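Local coordinates for bartonella effector protein (Bep) substrate of VirB T4SS (Bartonella sp. 1-1C, PDB 4PY3), which belongs to the Fic family and is predicted to transfer AMP from ATP to protein threonine or tyrosine residues, this chain being its N-terminal FIC domain, at residues Y13-M18 with K24-S29; K31-V36 with E71-W76; I46-E51 with L62-Q67; N128-L133 with E168-A173; F148-A153 with D194-K199. All blocks are in the same frame, centred on the assembly; numbering follows the deposited sequence.

How the interactions relate
The five contacts run from surface to core. Interaction 1 is a surface contact in the N-terminal loop, rich in methionine sulfur and aromatic rings, whereas interaction 2 is a small buried apolar seam. The two touch where the backbones of Lys24 and Thr73 pair. Interactions 2 and 3 share helix 30-48, gripped near its start and at its end, and interaction 3 adds a carboxylate-phenol bond at its partly exposed margin. Interaction 4, largely buried, fits leucine into a turn; Asn49 and Lys169 bond it to interaction 3. Interaction 5, partly buried, sets one methionine against the end of helix 135-152 and meets interaction 3 through Leu149 and Leu62.

Interaction 1: Y13-M18 with K24-S29; sequences YAYPHM and KHNIMS
Tyr15 lays one face of its ring against the thioether of Met28, a Met-aromatic contact between two loop segments that precede helix 30-48. Met28 SD stands 4.0 Å from the centroid of the Tyr15 ring and 18° off its normal, displaced toward the rim where CE2 lies. Methionine suits this place because its unbranched chain can bend: with chi2 at -57° it folds round to bring the polarisable sulfur over the ring and to send CE onward. That methyl reaches the His17 imidazole in the ring plane, at its edge, with Met28 CE 3.9 Å from His17 CE1. His17 in turn carries the CG of Met18 over a face. Tyrosine has a second use here, since its OH, lying alongside Asn26, is hydrogen-bonded to the backbone N of Asn23 and so ties the ring to the connecting loop. Three of the six touching residues are exposed, which makes this a surface contact, and at its far end Ser29 caps helix 30-48 by bonding Lys32 N. The second methionine packs nearer the backbone of Met28, crossing its side chain at about a right angle, with Met18 SD 3.7 Å from Met28 CB.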
# COMPACT_ATOMS: atom_id res chain seq x y z
N TYR A 13 -4.09 18.77 -0.94
CA TYR A 13 -4.83 17.51 -0.93
C TYR A 13 -6.12 17.62 -0.10
O TYR A 13 -7.09 16.91 -0.36
CB TYR A 13 -3.97 16.35 -0.39
CG TYR A 13 -2.93 15.81 -1.34
CD1 TYR A 13 -3.28 15.01 -2.42
CD2 TYR A 13 -1.58 16.05 -1.14
CE1 TYR A 13 -2.32 14.50 -3.28
CE2 TYR A 13 -0.61 15.54 -1.99
CZ TYR A 13 -0.99 14.77 -3.06
OH TYR A 13 -0.02 14.25 -3.91
N ALA A 14 -6.13 18.48 0.90
CA ALA A 14 -7.30 18.65 1.77
C ALA A 14 -8.08 19.93 1.41
O ALA A 14 -7.55 20.78 0.70
CB ALA A 14 -6.87 18.70 3.23
N TYR A 15 -9.31 20.05 1.88
CA TYR A 15 -10.12 21.26 1.59
C TYR A 15 -9.54 22.50 2.28
O TYR A 15 -8.91 22.39 3.32
CB TYR A 15 -11.58 21.05 2.00
CG TYR A 15 -12.32 20.09 1.11
CD1 TYR A 15 -12.74 20.47 -0.16
CD2 TYR A 15 -12.62 18.80 1.54
CE1 TYR A 15 -13.44 19.59 -0.98
CE2 TYR A 15 -13.31 17.91 0.72
CZ TYR A 15 -13.72 18.31 -0.53
OH TYR A 15 -14.40 17.43 -1.32
N PRO A 16 -9.75 23.70 1.71
CA PRO A 16 -9.17 24.91 2.34
C PRO A 16 -9.78 25.24 3.70
O PRO A 16 -9.14 25.87 4.51
CB PRO A 16 -9.48 26.03 1.36
CG PRO A 16 -9.86 25.35 0.09
CD PRO A 16 -10.47 24.04 0.48
N HIS A 17 -11.00 24.78 3.91
CA HIS A 17 -11.76 25.10 5.11
C HIS A 17 -12.00 23.89 6.02
O HIS A 17 -12.44 24.07 7.16
CB HIS A 17 -13.10 25.75 4.73
CG HIS A 17 -14.06 24.82 4.06
ND1 HIS A 17 -13.76 24.15 2.90
CD2 HIS A 17 -15.30 24.42 4.41
CE1 HIS A 17 -14.78 23.39 2.55
NE2 HIS A 17 -15.73 23.54 3.45
N MET A 18 -11.71 22.68 5.54
CA MET A 18 -11.74 21.47 6.39
C MET A 18 -10.57 20.51 6.17
O MET A 18 -10.00 20.42 5.08
CB MET A 18 -13.05 20.72 6.15
CG MET A 18 -14.29 21.58 6.22
SD MET A 18 -15.79 20.64 6.51
CE MET A 18 -15.50 20.10 8.19
N LYS A 24 -14.22 13.25 -4.88
CA LYS A 24 -15.19 13.43 -5.95
C LYS A 24 -16.63 13.40 -5.47
O LYS A 24 -17.53 13.77 -6.22
CB LYS A 24 -15.00 12.36 -7.03
CG LYS A 24 -13.62 12.36 -7.67
CD LYS A 24 -13.53 11.39 -8.84
CE LYS A 24 -12.12 11.36 -9.39
NZ LYS A 24 -11.96 10.44 -10.54
N HIS A 25 -16.86 12.94 -4.25
CA HIS A 25 -18.21 12.88 -3.71
C HIS A 25 -18.60 14.19 -3.04
O HIS A 25 -19.75 14.34 -2.65
CB HIS A 25 -18.33 11.74 -2.69
CG HIS A 25 -17.74 10.45 -3.16
ND1 HIS A 25 -18.25 9.75 -4.23
CD2 HIS A 25 -16.68 9.74 -2.71
CE1 HIS A 25 -17.53 8.66 -4.41
NE2 HIS A 25 -16.56 8.63 -3.50
N ASN A 26 -17.65 15.11 -2.90
CA ASN A 26 -17.88 16.37 -2.18
C ASN A 26 -18.31 16.12 -0.73
O ASN A 26 -19.11 16.86 -0.19
CB ASN A 26 -18.90 17.23 -2.92
CG ASN A 26 -18.52 17.50 -4.37
OD1 ASN A 26 -19.37 17.41 -5.23
ND2 ASN A 26 -17.25 17.82 -4.64
N ILE A 27 -17.78 15.07 -0.13
CA ILE A 27 -18.08 14.71 1.26
C ILE A 27 -17.10 15.39 2.20
O ILE A 27 -15.88 15.30 2.02
CB ILE A 27 -18.01 13.18 1.47
CG1 ILE A 27 -19.18 12.51 0.74
CG2 ILE A 27 -18.05 12.83 2.95
CD1 ILE A 27 -19.09 11.00 0.68
N MET A 28 -17.64 16.04 3.23
CA MET A 28 -16.83 16.87 4.13
C MET A 28 -16.52 16.18 5.45
O MET A 28 -15.61 16.59 6.15
CB MET A 28 -17.57 18.18 4.40
CG MET A 28 -17.97 18.93 3.15
SD MET A 28 -16.56 19.29 2.09
CE MET A 28 -17.18 20.68 1.14
N SER A 29 -17.26 15.14 5.78
CA SER A 29 -16.99 14.36 6.99
C SER A 29 -15.94 13.28 6.69
O SER A 29 -16.11 12.47 5.78
CB SER A 29 -18.27 13.71 7.51
OG SER A 29 -17.97 12.74 8.49

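Interaction 2: K31-V36 with E71-W76; sequences KKLAHV and ESTFEW
Leu33, on helix 30-48, meets Thr73 and Phe74 of the loop 71-76, and the contact across the two segments is wholly apolar. One branch of the leucine goes to each partner: Leu33 CD1 lies 3.8 Å from Thr73 CG2, and Leu33 CD2 comes obliquely to the Phe74 ring, 4.4 Å from CE1. A leucine suits a buried site of this kind because its fork can serve two neighbours at once, and here CG stands trans to the backbone N (chi1 179°), which carries the fork out toward the loop. Within the loop the Phe74 ring is sandwiched. Thr73 CG2 sits 3.7 Å above the centre of the Phe74 ring, while the Trp76 indole approaches the opposite face. Polar bonding is kept apart from this seam: threonine turns its methyl to the leucine and the aromatic ring, while OG1 hydrogen-bonds His25 NE2. The backbone of Thr73 also pairs with that of Lys24. In the fold, the contact fastens an early turn of helix 30-48 to the loop that leaves helix 59-70 and leads to strand 85-86, with the N-terminal loop of His25 and Ile27 packed beside both on Val36.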
# COMPACT_ATOMS: atom_id res chain seq x y z
N LYS A 31 -15.22 10.78 8.58
CA LYS A 31 -15.83 9.50 8.94
C LYS A 31 -16.68 8.94 7.79
O LYS A 31 -16.52 7.78 7.42
CB LYS A 31 -16.69 9.67 10.19
N LYS A 32 -17.57 9.77 7.23
CA LYS A 32 -18.42 9.34 6.12
C LYS A 32 -17.58 9.02 4.88
O LYS A 32 -17.86 8.05 4.18
CB LYS A 32 -19.49 10.38 5.78
N LEU A 33 -16.55 9.83 4.63
CA LEU A 33 -15.65 9.59 3.51
C LEU A 33 -15.02 8.21 3.59
O LEU A 33 -14.99 7.48 2.62
CB LEU A 33 -14.55 10.66 3.44
CG LEU A 33 -13.52 10.51 2.31
CD1 LEU A 33 -14.19 10.45 0.95
CD2 LEU A 33 -12.52 11.65 2.35
N ALA A 34 -14.52 7.86 4.78
CA ALA A 34 -13.94 6.53 5.02
C ALA A 34 -14.90 5.41 4.61
O ALA A 34 -14.51 4.50 3.90
CB ALA A 34 -13.55 6.37 6.48
N HIS A 35 -16.16 5.52 5.03
CA HIS A 35 -17.20 4.52 4.72
C HIS A 35 -17.42 4.38 3.21
O HIS A 35 -17.43 3.28 2.67
CB HIS A 35 -18.56 4.98 5.34
CG HIS A 35 -19.53 3.88 5.68
ND1 HIS A 35 -20.17 3.12 4.72
CD2 HIS A 35 -20.05 3.50 6.87
CE1 HIS A 35 -21.00 2.27 5.31
NE2 HIS A 35 -20.95 2.49 6.62
N VAL A 36 -17.67 5.51 2.55
CA VAL A 36 -17.95 5.54 1.11
C VAL A 36 -16.75 4.98 0.36
O VAL A 36 -16.88 4.28 -0.64
CB VAL A 36 -18.25 6.97 0.64
CG1 VAL A 36 -18.26 7.07 -0.88
CG2 VAL A 36 -19.59 7.44 1.20
N GLU A 71 -10.30 5.51 -7.70
CA GLU A 71 -10.66 6.42 -8.80
C GLU A 71 -12.05 7.02 -8.72
O GLU A 71 -12.33 8.04 -9.36
CB GLU A 71 -10.46 5.75 -10.17
CG GLU A 71 -11.34 4.54 -10.46
CD GLU A 71 -10.86 3.69 -11.62
OE1 GLU A 71 -9.76 3.95 -12.19
OE2 GLU A 71 -11.60 2.74 -11.98
N SER A 72 -12.95 6.40 -7.95
CA SER A 72 -14.30 6.95 -7.76
C SER A 72 -14.33 8.02 -6.66
O SER A 72 -15.31 8.77 -6.57
CB SER A 72 -15.30 5.85 -7.42
OG SER A 72 -15.57 5.04 -8.55
N THR A 73 -13.26 8.09 -5.88
CA THR A 73 -13.18 8.94 -4.70
C THR A 73 -12.11 10.03 -4.80
O THR A 73 -12.37 11.17 -4.47
CB THR A 73 -12.90 8.09 -3.47
OG1 THR A 73 -13.99 7.19 -3.27
CG2 THR A 73 -12.74 8.95 -2.22
N PHE A 74 -10.91 9.68 -5.26
CA PHE A 74 -9.82 10.65 -5.32
C PHE A 74 -9.38 10.90 -6.74
O PHE A 74 -9.06 9.97 -7.47
CB PHE A 74 -8.62 10.19 -4.49
CG PHE A 74 -8.91 10.07 -3.02
CD1 PHE A 74 -9.41 11.15 -2.32
CD2 PHE A 74 -8.68 8.88 -2.34
CE1 PHE A 74 -9.67 11.05 -0.97
CE2 PHE A 74 -8.93 8.77 -0.98
CZ PHE A 74 -9.43 9.86 -0.30
N GLU A 75 -9.29 12.18 -7.10
CA GLU A 75 -8.86 12.61 -8.41
C GLU A 75 -7.44 12.12 -8.72
O GLU A 75 -7.14 11.79 -9.86
CB GLU A 75 -8.90 14.15 -8.53
CG GLU A 75 -10.30 14.76 -8.45
CD GLU A 75 -10.31 16.28 -8.61
OE1 GLU A 75 -9.53 16.82 -9.43
OE2 GLU A 75 -11.09 16.94 -7.90
N TRP A 76 -6.60 12.04 -7.69
CA TRP A 76 -5.19 11.65 -7.83
C TRP A 76 -4.96 10.14 -7.69
O TRP A 76 -3.83 9.68 -7.61
CB TRP A 76 -4.33 12.38 -6.78
CG TRP A 76 -4.92 12.35 -5.41
CD1 TRP A 76 -5.77 13.28 -4.87
CD2 TRP A 76 -4.73 11.35 -4.40
NE1 TRP A 76 -6.13 12.91 -3.61
CE2 TRP A 76 -5.51 11.74 -3.29
CE3 TRP A 76 -3.98 10.17 -4.32
CZ2 TRP A 76 -5.55 10.99 -2.12
CZ3 TRP A 76 -4.03 9.42 -3.17
CH2 TRP A 76 -4.80 9.83 -2.07

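Interaction 3: I46-E51 with L62-Q67; sequences INLNKE and LKYIHQ
This is a partly buried helix-to-helix contact with one polar bond at its margin, joining the end of helix 30-48 and the turn after it to helix 59-70. Leu48 supplies the apolar half. Its CD1 lies 3.6 Å from Tyr64 CE2, approaching the ring obliquely, while its CD2 faces Ile65 CG1 more loosely; on another side Leu48 packs on Val165 of helix 159-173. A type I turn from Leu48 to Glu51 then brings the acid round to the tyrosine. Tyr64 OH donates to Glu51 OE2 at 2.7 Å, meeting the syn side of the carboxylate 22° out of its plane, and the carboxylate stands nearly perpendicular to the ring (83°). Glu51 OE1 also lies 3.0 Å from Tyr64 OH. Glu51 reaches it through an extended chain, though its CG is wedged between backbone N and carbonyl carbon (chi1 64°). Arg68 NE bonds the phenol oxygen too, which thus bridges guanidinium and carboxylate; the nearby positive charge would probably help keep Glu51 ionised.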
# COMPACT_ATOMS: atom_id res chain seq x y z
N ILE A 46 -13.92 -6.50 -6.88
CA ILE A 46 -14.70 -7.51 -7.59
C ILE A 46 -14.32 -7.57 -9.07
O ILE A 46 -14.11 -8.65 -9.62
CB ILE A 46 -16.22 -7.29 -7.43
CG1 ILE A 46 -16.63 -7.56 -5.98
CG2 ILE A 46 -17.01 -8.19 -8.37
CD1 ILE A 46 -18.04 -7.14 -5.66
N ASN A 47 -14.22 -6.41 -9.71
CA ASN A 47 -13.81 -6.39 -11.11
C ASN A 47 -12.34 -6.72 -11.28
O ASN A 47 -11.95 -7.45 -12.17
CB ASN A 47 -14.15 -5.05 -11.75
CG ASN A 47 -15.64 -4.93 -12.02
OD1 ASN A 47 -16.21 -5.78 -12.71
ND2 ASN A 47 -16.27 -3.90 -11.50
N LEU A 48 -11.52 -6.20 -10.38
CA LEU A 48 -10.09 -6.51 -10.37
C LEU A 48 -9.81 -8.02 -10.27
O LEU A 48 -8.91 -8.53 -10.94
CB LEU A 48 -9.44 -5.79 -9.20
CG LEU A 48 -7.92 -5.88 -9.16
CD1 LEU A 48 -7.34 -5.02 -10.26
CD2 LEU A 48 -7.37 -5.47 -7.81
N ASN A 49 -10.59 -8.72 -9.44
CA ASN A 49 -10.40 -10.16 -9.28
C ASN A 49 -10.72 -10.97 -10.52
O ASN A 49 -10.34 -12.13 -10.61
CB ASN A 49 -11.22 -10.69 -8.10
CG ASN A 49 -10.65 -10.27 -6.77
OD1 ASN A 49 -9.50 -9.85 -6.68
ND2 ASN A 49 -11.45 -10.38 -5.72
N LYS A 50 -11.44 -10.37 -11.47
CA LYS A 50 -11.70 -11.03 -12.75
C LYS A 50 -10.52 -10.93 -13.71
O LYS A 50 -10.51 -11.63 -14.72
CB LYS A 50 -12.91 -10.42 -13.44
CG LYS A 50 -14.21 -10.57 -12.67
CD LYS A 50 -15.34 -9.93 -13.46
CE LYS A 50 -16.50 -9.56 -12.56
NZ LYS A 50 -17.60 -8.94 -13.35
N GLU A 51 -9.53 -10.09 -13.40
CA GLU A 51 -8.44 -9.89 -14.37
C GLU A 51 -7.26 -10.87 -14.09
O GLU A 51 -7.04 -11.32 -12.95
CB GLU A 51 -8.06 -8.41 -14.71
CG GLU A 51 -7.50 -7.55 -13.61
CD GLU A 51 -7.76 -6.05 -13.95
OE1 GLU A 51 -7.20 -5.68 -14.99
OE2 GLU A 51 -8.51 -5.24 -13.30
N LEU A 62 1.14 -1.75 -8.80
CA LEU A 62 0.74 -1.15 -7.52
C LEU A 62 -0.11 0.12 -7.74
O LEU A 62 -1.14 0.30 -7.11
CB LEU A 62 1.97 -0.80 -6.69
CG LEU A 62 1.68 -0.28 -5.28
CD1 LEU A 62 1.25 -1.41 -4.36
CD2 LEU A 62 2.89 0.43 -4.70
N LYS A 63 0.36 0.98 -8.64
CA LYS A 63 -0.36 2.19 -8.97
C LYS A 63 -1.71 1.89 -9.59
O LYS A 63 -2.69 2.58 -9.30
CB LYS A 63 0.47 3.07 -9.91
CG LYS A 63 1.60 3.78 -9.20
CD LYS A 63 2.26 4.79 -10.12
CE LYS A 63 3.56 4.30 -10.68
NZ LYS A 63 4.26 5.43 -11.36
N TYR A 64 -1.75 0.88 -10.46
CA TYR A 64 -3.00 0.48 -11.10
C TYR A 64 -4.01 0.01 -10.05
O TYR A 64 -5.20 0.32 -10.14
CB TYR A 64 -2.77 -0.58 -12.17
CG TYR A 64 -4.05 -1.19 -12.69
CD1 TYR A 64 -4.86 -0.50 -13.59
CD2 TYR A 64 -4.47 -2.46 -12.29
CE1 TYR A 64 -6.03 -1.05 -14.08
CE2 TYR A 64 -5.64 -3.01 -12.76
CZ TYR A 64 -6.42 -2.31 -13.65
OH TYR A 64 -7.58 -2.87 -14.12
N ILE A 65 -3.55 -0.73 -9.05
CA ILE A 65 -4.43 -1.19 -7.99
C ILE A 65 -5.00 0.01 -7.24
O ILE A 65 -6.20 0.06 -6.98
CB ILE A 65 -3.71 -2.10 -6.99
CG1 ILE A 65 -3.38 -3.43 -7.66
CG2 ILE A 65 -4.56 -2.35 -5.75
CD1 ILE A 65 -2.25 -4.17 -7.00
N HIS A 66 -4.13 0.94 -6.87
CA HIS A 66 -4.54 2.14 -6.15
C HIS A 66 -5.52 2.94 -7.01
O HIS A 66 -6.54 3.42 -6.52
CB HIS A 66 -3.32 2.98 -5.81
CG HIS A 66 -3.60 4.11 -4.86
ND1 HIS A 66 -4.16 5.30 -5.28
CD2 HIS A 66 -3.42 4.23 -3.53
CE1 HIS A 66 -4.31 6.10 -4.24
NE2 HIS A 66 -3.87 5.48 -3.16
N GLN A 67 -5.23 3.01 -8.31
CA GLN A 67 -6.11 3.68 -9.25
C GLN A 67 -7.50 3.06 -9.20
O GLN A 67 -8.50 3.76 -9.05
CB GLN A 67 -5.55 3.63 -10.67
CG GLN A 67 -6.11 4.72 -11.58
CD GLN A 67 -5.39 4.82 -12.92
OE1 GLN A 67 -4.27 4.33 -13.09
NE2 GLN A 67 -6.02 5.49 -13.87

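Interaction 4: N128-L133 with E168-A173; sequences NNLQGL and EKLAEA
Leu170, on helix 159-173, packs against the turn that follows the Schellman motif ending helix 113-126, whose C-prime residue is Asn128. From CB the chain leaves its helix with CG trans to the backbone N (chi1 -177°), which sends the fork toward the turn. Leu170 CG comes to 4.2 Å from Asn129 O. Beyond it the branches part: Leu170 CD1 reaches the Asn129 backbone, 3.5 Å from its O, and Leu170 CD2 lies 3.9 Å from Leu130 CD2, the two leucines crossing at about a right angle. A forked apolar side chain is apt here, one methyl covering backbone and the other joining the core, where Leu130 also packs on Phe138, Ala142 and Leu145 of helix 135-152. Three successive residues, Asn128 to Leu130, have positive phi; asparagine tolerates this better than most residues, which suits the first two. Asn129 is buried, and its amide has weak bonds to Gln55 O and Phe57 N. Farther along, Gln131 runs its aliphatic part past the helix end, CG 3.9 Å from Ala173 O. Its amide stays with its own loop: Gln131 NE2 donates to Asn128 O at 3.1 Å from above the carbonyl plane, while Gln131 N grips that same oxygen at 3.0 Å from the opposite face.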
# COMPACT_ATOMS: atom_id res chain seq x y z
N ASN A 128 12.26 -13.24 -9.45
CA ASN A 128 11.20 -13.84 -10.26
C ASN A 128 9.83 -13.83 -9.56
O ASN A 128 9.16 -14.86 -9.49
CB ASN A 128 11.60 -15.28 -10.62
CG ASN A 128 11.10 -15.71 -11.99
OD1 ASN A 128 10.61 -14.91 -12.78
ND2 ASN A 128 11.23 -17.00 -12.27
N ASN A 129 9.45 -12.65 -9.04
CA ASN A 129 8.17 -12.46 -8.36
C ASN A 129 7.93 -13.44 -7.20
O ASN A 129 6.79 -13.76 -6.87
CB ASN A 129 7.04 -12.55 -9.38
CG ASN A 129 7.21 -11.55 -10.50
OD1 ASN A 129 7.51 -10.37 -10.28
ND2 ASN A 129 7.02 -12.01 -11.72
N LEU A 130 9.03 -13.90 -6.60
CA LEU A 130 9.02 -14.89 -5.53
C LEU A 130 8.36 -16.23 -5.90
O LEU A 130 7.79 -16.91 -5.04
CB LEU A 130 8.38 -14.34 -4.23
CG LEU A 130 8.84 -13.28 -3.24
CD1 LEU A 130 9.40 -12.17 -4.06
CD2 LEU A 130 7.74 -12.79 -2.29
N GLN A 131 8.43 -16.61 -7.18
CA GLN A 131 7.90 -17.90 -7.62
C GLN A 131 8.90 -19.02 -7.39
O GLN A 131 10.08 -18.77 -7.17
CB GLN A 131 7.57 -17.85 -9.10
CG GLN A 131 6.46 -16.88 -9.43
CD GLN A 131 6.38 -16.76 -10.91
OE1 GLN A 131 5.84 -17.64 -11.56
NE2 GLN A 131 6.99 -15.73 -11.47
N GLY A 132 8.41 -20.25 -7.44
CA GLY A 132 9.26 -21.43 -7.31
C GLY A 132 9.90 -21.56 -5.94
O GLY A 132 11.03 -22.05 -5.82
N LEU A 133 9.17 -21.13 -4.91
CA LEU A 133 9.65 -21.22 -3.54
C LEU A 133 8.70 -22.02 -2.69
O LEU A 133 7.52 -22.15 -3.00
CB LEU A 133 9.80 -19.82 -2.93
CG LEU A 133 10.75 -18.83 -3.63
CD1 LEU A 133 10.66 -17.42 -3.07
CD2 LEU A 133 12.18 -19.33 -3.49
N GLU A 168 -1.38 -10.01 -1.73
CA GLU A 168 -2.29 -11.15 -1.92
C GLU A 168 -2.21 -11.68 -3.35
O GLU A 168 -2.15 -12.90 -3.57
CB GLU A 168 -3.72 -10.80 -1.55
CG GLU A 168 -3.88 -10.46 -0.07
CD GLU A 168 -5.33 -10.34 0.37
OE1 GLU A 168 -6.23 -10.57 -0.46
OE2 GLU A 168 -5.57 -10.04 1.57
N LYS A 169 -2.16 -10.78 -4.32
CA LYS A 169 -2.01 -11.16 -5.73
C LYS A 169 -0.65 -11.79 -6.01
O LYS A 169 -0.53 -12.70 -6.82
CB LYS A 169 -2.20 -9.95 -6.64
CG LYS A 169 -3.58 -9.33 -6.56
CD LYS A 169 -4.61 -10.14 -7.32
CE LYS A 169 -5.99 -9.53 -7.15
NZ LYS A 169 -7.04 -10.51 -7.52
N LEU A 170 0.39 -11.26 -5.38
CA LEU A 170 1.74 -11.78 -5.52
C LEU A 170 1.82 -13.22 -4.99
O LEU A 170 2.40 -14.10 -5.63
CB LEU A 170 2.71 -10.88 -4.76
CG LEU A 170 4.21 -11.22 -4.84
CD1 LEU A 170 4.76 -10.94 -6.23
CD2 LEU A 170 4.99 -10.45 -3.79
N ALA A 171 1.23 -13.45 -3.82
CA ALA A 171 1.18 -14.78 -3.20
C ALA A 171 0.48 -15.78 -4.11
O ALA A 171 1.00 -16.88 -4.36
CB ALA A 171 0.47 -14.71 -1.85
N GLU A 172 -0.69 -15.39 -4.61
CA GLU A 172 -1.45 -16.23 -5.54
C GLU A 172 -0.60 -16.61 -6.75
O GLU A 172 -0.50 -17.78 -7.09
CB GLU A 172 -2.71 -15.51 -6.00
CG GLU A 172 -3.70 -16.41 -6.73
CD GLU A 172 -4.90 -15.65 -7.25
OE1 GLU A 172 -5.22 -14.57 -6.70
OE2 GLU A 172 -5.53 -16.12 -8.22
N ALA A 173 0.03 -15.63 -7.39
CA ALA A 173 0.87 -15.90 -8.57
C ALA A 173 2.10 -16.73 -8.23
O ALA A 173 2.63 -17.43 -9.09
CB ALA A 173 1.31 -14.60 -9.22

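Interaction 5: F148-A153 with D194-K199; sequences FLNSIA and DGMTLK
Met196, near the end of helix 185-197, has the most surface buried by this contact and inserts against Asn150 and Ser151 on the last turns of helix 135-152. Its thioether bends at chi3 (-78°), which carries the methyl to Asn150: Met196 CE lies 3.7 Å from Asn150 ND2, the two side chains crossing at about a right angle. No hydrogen bond links them. The other end of the Asn150 amide is secured, for OD1 accepts from Gln163 NE2 of helix 159-173, and an asparagine can thus hold a neighbouring helix while its NH2 lies against a methionine. Ser151 is small enough to let the thioether close on the backbone, with Met196 SD 4.2 Å from Ser151 CA. Its hydroxyl is spent on its own helix, Ser151 OG donating to Phe148 O at 2.6 Å, 16° from the carbonyl plane, as serines in helices often do. Met196 also packs on Val100 and Tyr107. Helix 135-152 stops at Ala153, whose phi is positive and whose O is bonded by Arg81 NE. From Ala153 the chain enters the loop of the Fic signature, HPFx(D/E)GN(G/K)R in canonical members; here Ala153 occupies the place of the motif's histidine, a departure from the canonical signature.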
# COMPACT_ATOMS: atom_id res chain seq x y z
N PHE A 148 9.72 -3.19 3.43
CA PHE A 148 10.35 -2.20 2.59
C PHE A 148 9.31 -1.27 1.93
O PHE A 148 9.38 -0.05 2.07
CB PHE A 148 11.22 -2.89 1.53
CG PHE A 148 11.89 -1.94 0.57
CD1 PHE A 148 12.50 -0.78 1.03
CD2 PHE A 148 11.92 -2.21 -0.79
CE1 PHE A 148 13.11 0.11 0.15
CE2 PHE A 148 12.53 -1.33 -1.67
CZ PHE A 148 13.12 -0.17 -1.21
N LEU A 149 8.33 -1.86 1.26
CA LEU A 149 7.30 -1.10 0.57
C LEU A 149 6.51 -0.24 1.55
O LEU A 149 6.19 0.92 1.25
CB LEU A 149 6.35 -2.02 -0.18
CG LEU A 149 5.22 -1.30 -0.93
CD1 LEU A 149 5.78 -0.30 -1.93
CD2 LEU A 149 4.32 -2.29 -1.65
N ASN A 150 6.19 -0.80 2.70
CA ASN A 150 5.47 -0.07 3.72
C ASN A 150 6.18 1.22 4.13
O ASN A 150 5.53 2.25 4.32
CB ASN A 150 5.24 -0.92 4.96
CG ASN A 150 4.40 -0.19 5.99
OD1 ASN A 150 3.20 0.02 5.79
ND2 ASN A 150 5.02 0.24 7.07
N SER A 151 7.51 1.16 4.22
CA SER A 151 8.29 2.33 4.61
C SER A 151 8.36 3.42 3.52
O SER A 151 8.65 4.59 3.80
CB SER A 151 9.71 1.91 4.98
OG SER A 151 10.43 1.54 3.82
N ILE A 152 8.07 3.03 2.28
CA ILE A 152 8.02 3.98 1.17
C ILE A 152 6.74 4.83 1.22
O ILE A 152 6.78 6.04 1.03
CB ILE A 152 8.08 3.26 -0.19
CG1 ILE A 152 9.37 2.43 -0.28
CG2 ILE A 152 8.00 4.28 -1.33
CD1 ILE A 152 9.51 1.61 -1.54
N ALA A 153 5.61 4.16 1.44
CA ALA A 153 4.30 4.80 1.49
C ALA A 153 4.15 5.78 0.33
O ALA A 153 3.94 6.98 0.53
CB ALA A 153 4.11 5.51 2.81
N ASP A 194 7.32 -2.42 13.99
CA ASP A 194 8.56 -3.16 14.24
C ASP A 194 9.48 -3.09 13.04
O ASP A 194 10.68 -2.83 13.17
CB ASP A 194 8.27 -4.63 14.58
CG ASP A 194 7.82 -4.82 16.01
OD1 ASP A 194 7.73 -3.83 16.77
OD2 ASP A 194 7.57 -5.97 16.40
N GLY A 195 8.91 -3.29 11.86
CA GLY A 195 9.66 -3.18 10.61
C GLY A 195 10.42 -1.87 10.42
O GLY A 195 11.47 -1.85 9.77
N MET A 196 9.87 -0.77 10.95
CA MET A 196 10.49 0.56 10.80
C MET A 196 11.30 1.02 12.00
O MET A 196 12.02 2.01 11.90
CB MET A 196 9.41 1.61 10.51
CG MET A 196 8.74 1.43 9.16
SD MET A 196 7.70 2.85 8.71
CE MET A 196 6.29 2.48 9.74
N THR A 197 11.19 0.33 13.13
CA THR A 197 11.88 0.73 14.35
C THR A 197 13.02 -0.21 14.81
O THR A 197 14.04 0.27 15.28
CB THR A 197 10.90 0.87 15.52
OG1 THR A 197 10.22 -0.37 15.74
CG2 THR A 197 9.89 1.99 15.24
N LEU A 198 12.85 -1.52 14.66
CA LEU A 198 13.84 -2.47 15.22
C LEU A 198 15.10 -2.63 14.38
O LEU A 198 15.08 -2.47 13.16
CB LEU A 198 13.20 -3.84 15.46
CG LEU A 198 11.91 -3.84 16.28
CD1 LEU A 198 11.43 -5.27 16.51
CD2 LEU A 198 12.08 -3.13 17.61
N LYS A 199 16.20 -2.96 15.05
CA LYS A 199 17.49 -3.21 14.40
C LYS A 199 17.42 -4.32 13.35
O LYS A 199 16.52 -5.16 13.37
CB LYS A 199 18.56 -3.56 15.44